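Local coordinates for protein SSD1 (Saccharomyces cerevisiae S288C, PDB 7AM1) that binds mRNA, including its untranslated regions, and represses translation as a non-enzymatic pseudonuclease of the RNase II family, at residues A[5-10]-A[59-64]; A[37-42]-A[53-58]; A[67-72]-A[207-212]. One frame throughout, in Å; residues are numbered along the deposited sequence.

Interaction 1: A[5-10]-A[59-64]; sequences SLFAPY and DRNRAL
R62 packs against the side chains of F7 and Y10. These contacts pin the extended N-terminal segment 5-10 to the turn at 60-63.

Two contacts are to ring faces. The CG of R62 sits almost centrally over F7, 3.7 Å from its centroid, as a CH-pi contact. The R62 chain then bends at chi3 (-70°) and brings its guanidinium over Y10. There it stacks flat on the phenol ring in a cation-pi contact, with centres 4.0 Å apart and planes 21° from each other.

The remaining contacts are polar. The Y10 hydroxyl donates to N61 O at 2.6 Å and lies in the plane of that carbonyl. N61 ND2 reaches A8 O at 2.8 Å, and R62 NH2 adds a weak bond of 3.3 Å to the same A8 O.

Within segment 59-64, R62 presents NE and NH2 together to N61 OD1. NE is 3.0 Å from N61 OD1, and NH2 donates to it as well. Both nitrogens approach from the same face of the amide, out of its plane. With OD1 accepting from R62 and ND2 donating to A8 O, the amide's orientation is set. R62 NH1 bonds to W290 O. A leucine in place of R62 would have no guanidinium, and is likely to leave the Y10 face uncovered, W290 O without its donor and the N61 amide freer to turn.

N61 leaves helix 56-60 with positive phi and is the second residue of the type I' turn from R60 to A63. I292 touches both F7 and R62. N61 ND2 also bonds to V209 O. The contact thus ties the N-terminal segment to the end of helix 56-60, beside strand 206-214 and the loop at 290-292.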
loop_
_atom_site.group_PDB
_atom_site.type_symbol
_atom_site.label_atom_id
_atom_site.label_comp_id
_atom_site.label_asym_id
_atom_site.label_seq_id
_atom_site.Cartn_x
_atom_site.Cartn_y
_atom_site.Cartn_z
ATOM N N SER A 5 6.650 -35.939 5.342
ATOM C CA SER A 5 6.374 -34.517 5.568
ATOM C C SER A 5 6.909 -34.050 6.933
ATOM O O SER A 5 6.162 -33.595 7.798
ATOM C CB SER A 5 4.871 -34.255 5.449
ATOM O OG SER A 5 4.610 -32.881 5.230
ATOM N N LEU A 6 8.226 -34.172 7.124
ATOM C CA LEU A 6 8.916 -33.828 8.366
ATOM C C LEU A 6 9.952 -32.735 8.124
ATOM O O LEU A 6 10.683 -32.780 7.132
ATOM C CB LEU A 6 9.607 -35.048 8.964
ATOM C CG LEU A 6 8.696 -36.200 9.364
ATOM C CD1 LEU A 6 9.376 -37.516 9.093
ATOM C CD2 LEU A 6 8.375 -36.057 10.840
ATOM N N PHE A 7 10.014 -31.759 9.037
ATOM C CA PHE A 7 10.906 -30.612 8.885
ATOM C C PHE A 7 12.371 -31.016 9.032
ATOM O O PHE A 7 12.737 -31.787 9.924
ATOM C CB PHE A 7 10.601 -29.544 9.944
ATOM C CG PHE A 7 9.302 -28.824 9.746
ATOM C CD1 PHE A 7 8.970 -28.286 8.516
ATOM C CD2 PHE A 7 8.416 -28.667 10.805
ATOM C CE1 PHE A 7 7.775 -27.620 8.337
ATOM C CE2 PHE A 7 7.213 -27.988 10.630
ATOM C CZ PHE A 7 6.895 -27.471 9.396
ATOM N N ALA A 8 13.223 -30.456 8.171
ATOM C CA ALA A 8 14.657 -30.720 8.214
ATOM C C ALA A 8 15.376 -29.653 9.036
ATOM O O ALA A 8 15.058 -28.465 8.923
ATOM C CB ALA A 8 15.241 -30.742 6.804
ATOM N N PRO A 9 16.356 -30.028 9.861
ATOM C CA PRO A 9 17.122 -29.005 10.582
ATOM C C PRO A 9 17.852 -28.090 9.611
ATOM O O PRO A 9 18.240 -28.494 8.512
ATOM C CB PRO A 9 18.100 -29.819 11.436
ATOM C CG PRO A 9 18.224 -31.136 10.732
ATOM C CD PRO A 9 16.867 -31.388 10.125
ATOM N N TYR A 10 18.023 -26.838 10.026
ATOM C CA TYR A 10 18.680 -25.847 9.186
ATOM C C TYR A 10 20.168 -26.151 9.029
ATOM O O TYR A 10 20.819 -26.693 9.927
ATOM C CB TYR A 10 18.524 -24.447 9.781
ATOM C CG TYR A 10 17.115 -23.910 9.834
ATOM C CD1 TYR A 10 16.251 -24.050 8.757
ATOM C CD2 TYR A 10 16.656 -23.244 10.961
ATOM C CE1 TYR A 10 14.960 -23.545 8.808
ATOM C CE2 TYR A 10 15.369 -22.739 11.022
ATOM C CZ TYR A 10 14.528 -22.892 9.945
ATOM O OH TYR A 10 13.251 -22.382 10.013
ATOM N N ASP A 59 8.590 -27.876 2.903
ATOM C CA ASP A 59 9.637 -27.188 2.157
ATOM C C ASP A 59 9.829 -25.749 2.617
ATOM O O ASP A 59 10.914 -25.191 2.420
ATOM C CB ASP A 59 9.325 -27.235 0.661
ATOM C CG ASP A 59 9.487 -28.633 0.079
ATOM O OD1 ASP A 59 10.049 -29.505 0.773
ATOM O OD2 ASP A 59 9.046 -28.865 -1.066
ATOM N N ARG A 60 8.803 -25.135 3.213
ATOM C CA ARG A 60 8.975 -23.811 3.800
ATOM C C ARG A 60 9.818 -23.872 5.064
ATOM O O ARG A 60 10.440 -22.875 5.445
ATOM C CB ARG A 60 7.616 -23.190 4.121
ATOM C CG ARG A 60 7.696 -21.702 4.437
ATOM C CD ARG A 60 6.345 -21.157 4.842
ATOM N NE ARG A 60 5.330 -21.493 3.856
ATOM C CZ ARG A 60 4.054 -21.147 3.953
ATOM N NH1 ARG A 60 3.636 -20.447 4.999
ATOM N NH2 ARG A 60 3.200 -21.504 3.005
ATOM N N ASN A 61 9.825 -25.025 5.726
ATOM C CA ASN A 61 10.711 -25.314 6.849
ATOM C C ASN A 61 10.687 -24.213 7.907
ATOM O O ASN A 61 11.724 -23.721 8.355
ATOM C CB ASN A 61 12.139 -25.563 6.364
ATOM C CG ASN A 61 12.957 -26.337 7.369
ATOM O OD1 ASN A 61 12.434 -26.797 8.386
ATOM N ND2 ASN A 61 14.240 -26.505 7.086
ATOM N N ARG A 62 9.482 -23.847 8.331
ATOM C CA ARG A 62 9.262 -23.000 9.500
ATOM C C ARG A 62 9.681 -21.554 9.280
ATOM O O ARG A 62 9.672 -20.764 10.233
ATOM C CB ARG A 62 9.991 -23.576 10.723
ATOM C CG ARG A 62 9.611 -25.033 11.005
ATOM C CD ARG A 62 10.620 -25.753 11.892
ATOM N NE ARG A 62 11.885 -25.981 11.196
ATOM C CZ ARG A 62 13.090 -25.738 11.710
ATOM N NH1 ARG A 62 13.217 -25.277 12.949
ATOM N NH2 ARG A 62 14.174 -25.979 10.984
ATOM N N ALA A 63 10.028 -21.170 8.055
ATOM C CA ALA A 63 10.335 -19.775 7.774
ATOM C C ALA A 63 9.069 -18.932 7.877
ATOM O O ALA A 63 7.952 -19.423 7.689
ATOM C CB ALA A 63 10.959 -19.626 6.387
ATOM N N LEU A 64 9.247 -17.654 8.198
ATOM C CA LEU A 64 8.130 -16.733 8.337
ATOM C C LEU A 64 8.145 -15.700 7.217
ATOM O O LEU A 64 9.172 -15.448 6.579
ATOM C CB LEU A 64 8.167 -16.018 9.693
ATOM C CG LEU A 64 8.083 -16.882 10.952
ATOM C CD1 LEU A 64 8.302 -16.019 12.190
ATOM C CD2 LEU A 64 6.760 -17.623 11.039
#

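Interaction 2: A[37-42]-A[53-58]; sequences RSDAWV and YICGSK
W41 and Y53 meet on one face of the beta hairpin formed by strands 39-43 and 52-55. The hairpin belongs to a five-stranded sheet whose first and last strands also pair, consistent with the family's OB folds. Its strands run antiparallel, with A40 and I54 as a hydrogen-bonded pair: A40 N bonds to I54 O at 3.0 Å and I54 N to A40 O at 2.7 Å.

The W41 CG lies anti to its carbonyl carbon (chi1 -61°), which carries the indole over the neighbouring strand. The six-membered ring receives Y53 CB over its face, and W41 CZ3 is 3.7 Å from Y53 CB. The two rings are oblique, their planes 48° apart.

A40, V42 and I54 make the buried apolar side. The A40 and I54 CB atoms touch, and V42 CG2 packs on I54 CG1 at 3.8 Å. L30 lies against A40 and V42 there.

Y53 CG is anti to its backbone N (chi1 179°), and the ring runs along the strand pair toward D39. D39 OD1 takes a weak bond from G56 N. Its other oxygen, OD2, accepts the Y53 hydroxyl at 2.8 Å, from above the carboxylate plane but near the plane of the phenol ring.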
loop_
_atom_site.group_PDB
_atom_site.type_symbol
_atom_site.label_atom_id
_atom_site.label_comp_id
_atom_site.label_asym_id
_atom_site.label_seq_id
_atom_site.Cartn_x
_atom_site.Cartn_y
_atom_site.Cartn_z
ATOM N N ARG A 37 -2.293 -20.365 1.664
ATOM C CA ARG A 37 -1.242 -20.207 2.661
ATOM C C ARG A 37 -0.307 -21.407 2.741
ATOM O O ARG A 37 0.734 -21.311 3.399
ATOM C CB ARG A 37 -1.878 -19.956 4.029
ATOM C CG ARG A 37 -2.827 -18.767 4.047
ATOM C CD ARG A 37 -3.901 -18.956 5.100
ATOM N NE ARG A 37 -5.037 -18.062 4.901
ATOM C CZ ARG A 37 -6.154 -18.111 5.618
ATOM N NH1 ARG A 37 -6.280 -19.013 6.583
ATOM N NH2 ARG A 37 -7.148 -17.267 5.369
ATOM N N SER A 38 -0.654 -22.530 2.113
ATOM C CA SER A 38 0.234 -23.685 2.108
ATOM C C SER A 38 1.434 -23.488 1.195
ATOM O O SER A 38 2.393 -24.262 1.285
ATOM C CB SER A 38 -0.527 -24.944 1.685
ATOM O OG SER A 38 -0.997 -24.838 0.353
ATOM N N ASP A 39 1.399 -22.493 0.316
ATOM C CA ASP A 39 2.481 -22.243 -0.620
ATOM C C ASP A 39 3.128 -20.894 -0.329
ATOM O O ASP A 39 2.582 -20.049 0.387
ATOM C CB ASP A 39 1.967 -22.284 -2.065
ATOM C CG ASP A 39 1.356 -23.622 -2.422
ATOM O OD1 ASP A 39 1.693 -24.624 -1.756
ATOM O OD2 ASP A 39 0.548 -23.672 -3.372
ATOM N N ALA A 40 4.303 -20.700 -0.919
ATOM C CA ALA A 40 5.075 -19.485 -0.718
ATOM C C ALA A 40 6.009 -19.316 -1.902
ATOM O O ALA A 40 6.286 -20.267 -2.640
ATOM C CB ALA A 40 5.865 -19.528 0.593
ATOM N N TRP A 41 6.486 -18.090 -2.077
ATOM C CA TRP A 41 7.466 -17.762 -3.098
ATOM C C TRP A 41 8.670 -17.109 -2.441
ATOM O O TRP A 41 8.554 -16.452 -1.402
ATOM C CB TRP A 41 6.855 -16.832 -4.156
ATOM C CG TRP A 41 5.696 -17.472 -4.854
ATOM C CD1 TRP A 41 4.399 -17.483 -4.433
ATOM C CD2 TRP A 41 5.721 -18.192 -6.093
ATOM N NE1 TRP A 41 3.616 -18.173 -5.325
ATOM C CE2 TRP A 41 4.403 -18.614 -6.356
ATOM C CE3 TRP A 41 6.729 -18.520 -7.006
ATOM C CZ2 TRP A 41 4.065 -19.347 -7.491
ATOM C CZ3 TRP A 41 6.390 -19.249 -8.134
ATOM C CH2 TRP A 41 5.070 -19.653 -8.366
ATOM N N VAL A 42 9.835 -17.310 -3.042
ATOM C CA VAL A 42 11.052 -16.637 -2.615
ATOM C C VAL A 42 11.541 -15.806 -3.789
ATOM O O VAL A 42 11.891 -16.353 -4.843
ATOM C CB VAL A 42 12.120 -17.632 -2.141
ATOM C CG1 VAL A 42 13.429 -16.915 -1.873
ATOM C CG2 VAL A 42 11.636 -18.355 -0.887
ATOM N N TYR A 53 9.326 -21.218 -6.244
ATOM C CA TYR A 53 8.108 -21.754 -5.655
ATOM C C TYR A 53 8.448 -22.666 -4.481
ATOM O O TYR A 53 9.341 -23.513 -4.580
ATOM C CB TYR A 53 7.314 -22.510 -6.722
ATOM C CG TYR A 53 6.035 -23.145 -6.234
ATOM C CD1 TYR A 53 5.043 -22.383 -5.637
ATOM C CD2 TYR A 53 5.806 -24.505 -6.398
ATOM C CE1 TYR A 53 3.866 -22.957 -5.201
ATOM C CE2 TYR A 53 4.632 -25.089 -5.966
ATOM C CZ TYR A 53 3.666 -24.310 -5.368
ATOM O OH TYR A 53 2.491 -24.880 -4.934
ATOM N N ILE A 54 7.745 -22.477 -3.366
ATOM C CA ILE A 54 7.930 -23.277 -2.158
ATOM C C ILE A 54 6.612 -23.988 -1.881
ATOM O O ILE A 54 5.633 -23.355 -1.463
ATOM C CB ILE A 54 8.357 -22.425 -0.954
ATOM C CG1 ILE A 54 9.529 -21.505 -1.316
ATOM C CG2 ILE A 54 8.723 -23.323 0.229
ATOM C CD1 ILE A 54 10.807 -22.234 -1.687
ATOM N N CYS A 55 6.589 -25.301 -2.090
ATOM C CA CYS A 55 5.359 -26.081 -2.038
ATOM C C CYS A 55 5.189 -26.699 -0.656
ATOM O O CYS A 55 6.024 -27.501 -0.223
ATOM C CB CYS A 55 5.379 -27.172 -3.109
ATOM S SG CYS A 55 3.856 -28.129 -3.216
ATOM N N GLY A 56 4.103 -26.339 0.023
ATOM C CA GLY A 56 3.734 -26.977 1.268
ATOM C C GLY A 56 4.524 -26.468 2.459
ATOM O O GLY A 56 5.476 -25.695 2.345
ATOM N N SER A 57 4.130 -26.955 3.638
ATOM C CA SER A 57 4.757 -26.502 4.874
ATOM C C SER A 57 6.159 -27.074 5.029
ATOM O O SER A 57 7.067 -26.377 5.496
ATOM C CB SER A 57 3.904 -26.900 6.078
ATOM O OG SER A 57 2.638 -26.274 6.041
ATOM N N LYS A 58 6.355 -28.338 4.646
ATOM C CA LYS A 58 7.646 -28.982 4.863
ATOM C C LYS A 58 8.766 -28.206 4.184
ATOM O O LYS A 58 9.791 -27.902 4.806
ATOM C CB LYS A 58 7.618 -30.423 4.347
ATOM C CG LYS A 58 8.961 -31.152 4.464
ATOM C CD LYS A 58 8.902 -32.567 3.896
#

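Interaction 3: A[67-72]-A[207-212]; sequences DLVAVE and GHVVAV
E72 and H208 lie side by side at one end of the strand pair 68-72 and 207-212. H208 NE2 donates to E72 OE1 at 2.7 Å, and the bond is nearly straight (174°). The oxygen lies in the plane of the imidazole and is met on its anti side. With CG anti to the backbone N (chi1 177°), the extended E72 chain runs alongside the imidazole and brings OE1 to its NE2 edge. V210 CG1 sits over one face of that ring, toward its rim, and also touches E72 CB.

The backbone holds this pair in register. E72 N bonds to H208 O at 2.9 Å, and H208 N to E72 O at 3.0 Å. G207 CA lies 3.1 Å from E72 O, and a side chain on that carbon would probably collide with the carbonyl. Further along, A70 O accepts V210 N at 2.8 Å, and A70 N donates to A211 O at 3.0 Å.

V69 and V209 meet on the buried face, V69 CB being 3.9 Å from V209 CG1. V42 packs beside V69 and V71 there. At the far end D67 OD2 touches V212 CG1, but its main partner is R215, in a salt bridge.

V210 and A211 both face A70. This is a classic beta bulge. It lies between two antiparallel strands of a five-stranded sheet whose order, 1-2-3-5-4, matches that of an OB fold.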
loop_
_atom_site.group_PDB
_atom_site.type_symbol
_atom_site.label_atom_id
_atom_site.label_comp_id
_atom_site.label_asym_id
_atom_site.label_seq_id
_atom_site.Cartn_x
_atom_site.Cartn_y
_atom_site.Cartn_z
ATOM N N ASP A 67 11.134 -13.272 6.004
ATOM C CA ASP A 67 12.448 -13.837 6.266
ATOM C C ASP A 67 13.316 -13.789 5.017
ATOM O O ASP A 67 12.842 -14.006 3.899
ATOM C CB ASP A 67 12.330 -15.294 6.731
ATOM C CG ASP A 67 11.914 -15.430 8.184
ATOM O OD1 ASP A 67 11.758 -14.401 8.874
ATOM O OD2 ASP A 67 11.750 -16.583 8.640
ATOM N N LEU A 68 14.599 -13.502 5.218
ATOM C CA LEU A 68 15.622 -13.835 4.237
ATOM C C LEU A 68 16.003 -15.299 4.432
ATOM O O LEU A 68 16.431 -15.686 5.524
ATOM C CB LEU A 68 16.840 -12.933 4.401
ATOM C CG LEU A 68 17.988 -13.176 3.419
ATOM C CD1 LEU A 68 17.577 -12.791 2.008
ATOM C CD2 LEU A 68 19.228 -12.411 3.853
ATOM N N VAL A 69 15.822 -16.113 3.393
ATOM C CA VAL A 69 16.040 -17.549 3.490
ATOM C C VAL A 69 17.040 -17.995 2.434
ATOM O O VAL A 69 17.193 -17.365 1.382
ATOM C CB VAL A 69 14.718 -18.339 3.339
ATOM C CG1 VAL A 69 13.803 -18.070 4.518
ATOM C CG2 VAL A 69 14.022 -17.974 2.027
ATOM N N ALA A 70 17.740 -19.082 2.742
ATOM C CA ALA A 70 18.530 -19.825 1.771
ATOM C C ALA A 70 17.698 -20.997 1.270
ATOM O O ALA A 70 17.185 -21.783 2.073
ATOM C CB ALA A 70 19.833 -20.322 2.398
ATOM N N VAL A 71 17.534 -21.098 -0.048
ATOM C CA VAL A 71 16.716 -22.147 -0.646
ATOM C C VAL A 71 17.594 -22.994 -1.559
ATOM O O VAL A 71 18.477 -22.473 -2.250
ATOM C CB VAL A 71 15.492 -21.590 -1.409
ATOM C CG1 VAL A 71 15.116 -20.210 -0.886
ATOM C CG2 VAL A 71 15.730 -21.570 -2.910
ATOM N N GLU A 72 17.361 -24.303 -1.533
ATOM C CA GLU A 72 17.968 -25.241 -2.466
ATOM C C GLU A 72 16.950 -25.597 -3.541
ATOM O O GLU A 72 15.815 -25.973 -3.228
ATOM C CB GLU A 72 18.442 -26.499 -1.739
ATOM C CG GLU A 72 19.016 -27.560 -2.651
ATOM C CD GLU A 72 19.433 -28.802 -1.897
ATOM O OE1 GLU A 72 18.556 -29.465 -1.305
ATOM O OE2 GLU A 72 20.644 -29.109 -1.891
ATOM N N GLY A 207 11.899 -24.908 -4.967
ATOM C CA GLY A 207 12.917 -25.260 -4.005
ATOM C C GLY A 207 12.352 -25.492 -2.622
ATOM O O GLY A 207 11.138 -25.607 -2.431
ATOM N N HIS A 208 13.263 -25.589 -1.655
ATOM C CA HIS A 208 12.895 -25.723 -0.254
ATOM C C HIS A 208 13.881 -24.931 0.590
ATOM O O HIS A 208 15.033 -24.726 0.204
ATOM C CB HIS A 208 12.848 -27.196 0.199
ATOM C CG HIS A 208 14.182 -27.878 0.216
ATOM N ND1 HIS A 208 14.638 -28.588 1.306
ATOM C CD2 HIS A 208 15.148 -27.976 -0.727
ATOM C CE1 HIS A 208 15.833 -29.083 1.038
ATOM N NE2 HIS A 208 16.167 -28.725 -0.189
ATOM N N VAL A 209 13.407 -24.484 1.746
ATOM C CA VAL A 209 14.180 -23.609 2.621
ATOM C C VAL A 209 15.124 -24.465 3.458
ATOM O O VAL A 209 14.690 -25.399 4.141
ATOM C CB VAL A 209 13.246 -22.772 3.510
ATOM C CG1 VAL A 209 14.037 -22.016 4.566
ATOM C CG2 VAL A 209 12.420 -21.808 2.653
ATOM N N VAL A 210 16.421 -24.165 3.391
ATOM C CA VAL A 210 17.418 -24.909 4.156
ATOM C C VAL A 210 17.990 -24.106 5.313
ATOM O O VAL A 210 18.723 -24.676 6.137
ATOM C CB VAL A 210 18.563 -25.419 3.253
ATOM C CG1 VAL A 210 18.008 -26.335 2.171
ATOM C CG2 VAL A 210 19.342 -24.253 2.638
ATOM N N ALA A 211 17.689 -22.816 5.405
ATOM C CA ALA A 211 18.162 -22.004 6.515
ATOM C C ALA A 211 17.451 -20.662 6.474
ATOM O O ALA A 211 17.047 -20.194 5.406
ATOM C CB ALA A 211 19.684 -21.808 6.458
ATOM N N VAL A 212 17.296 -20.057 7.646
ATOM C CA VAL A 212 16.841 -18.677 7.757
ATOM C C VAL A 212 18.077 -17.808 7.932
ATOM O O VAL A 212 18.822 -17.962 8.908
ATOM C CB VAL A 212 15.863 -18.486 8.926
ATOM C CG1 VAL A 212 15.498 -17.005 9.064
ATOM C CG2 VAL A 212 14.613 -19.338 8.727
#

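How the interactions relate
The three contact centres lie about 9 to 11 Å apart. Interactions 2 and 3 lie in one five-stranded sheet, and interaction 1 packs beside it. Together they probably belong to the first cold-shock (OB) domain of this RNase II relative. Both segments of interaction 2 fall between those of interaction 1. Interaction 2 builds the hairpin of strands 39-43 and 52-55. Helix 56-60 leads from it into interaction 1, where the R60 side chain reaches back to R37 O. Interaction 3 comes last in the chain and joins strand 68-73 to strand 206-214, which returns after a long insertion. That strand bonds to the hairpin at Y53 O and to D59. All these elements thus form one compact unit.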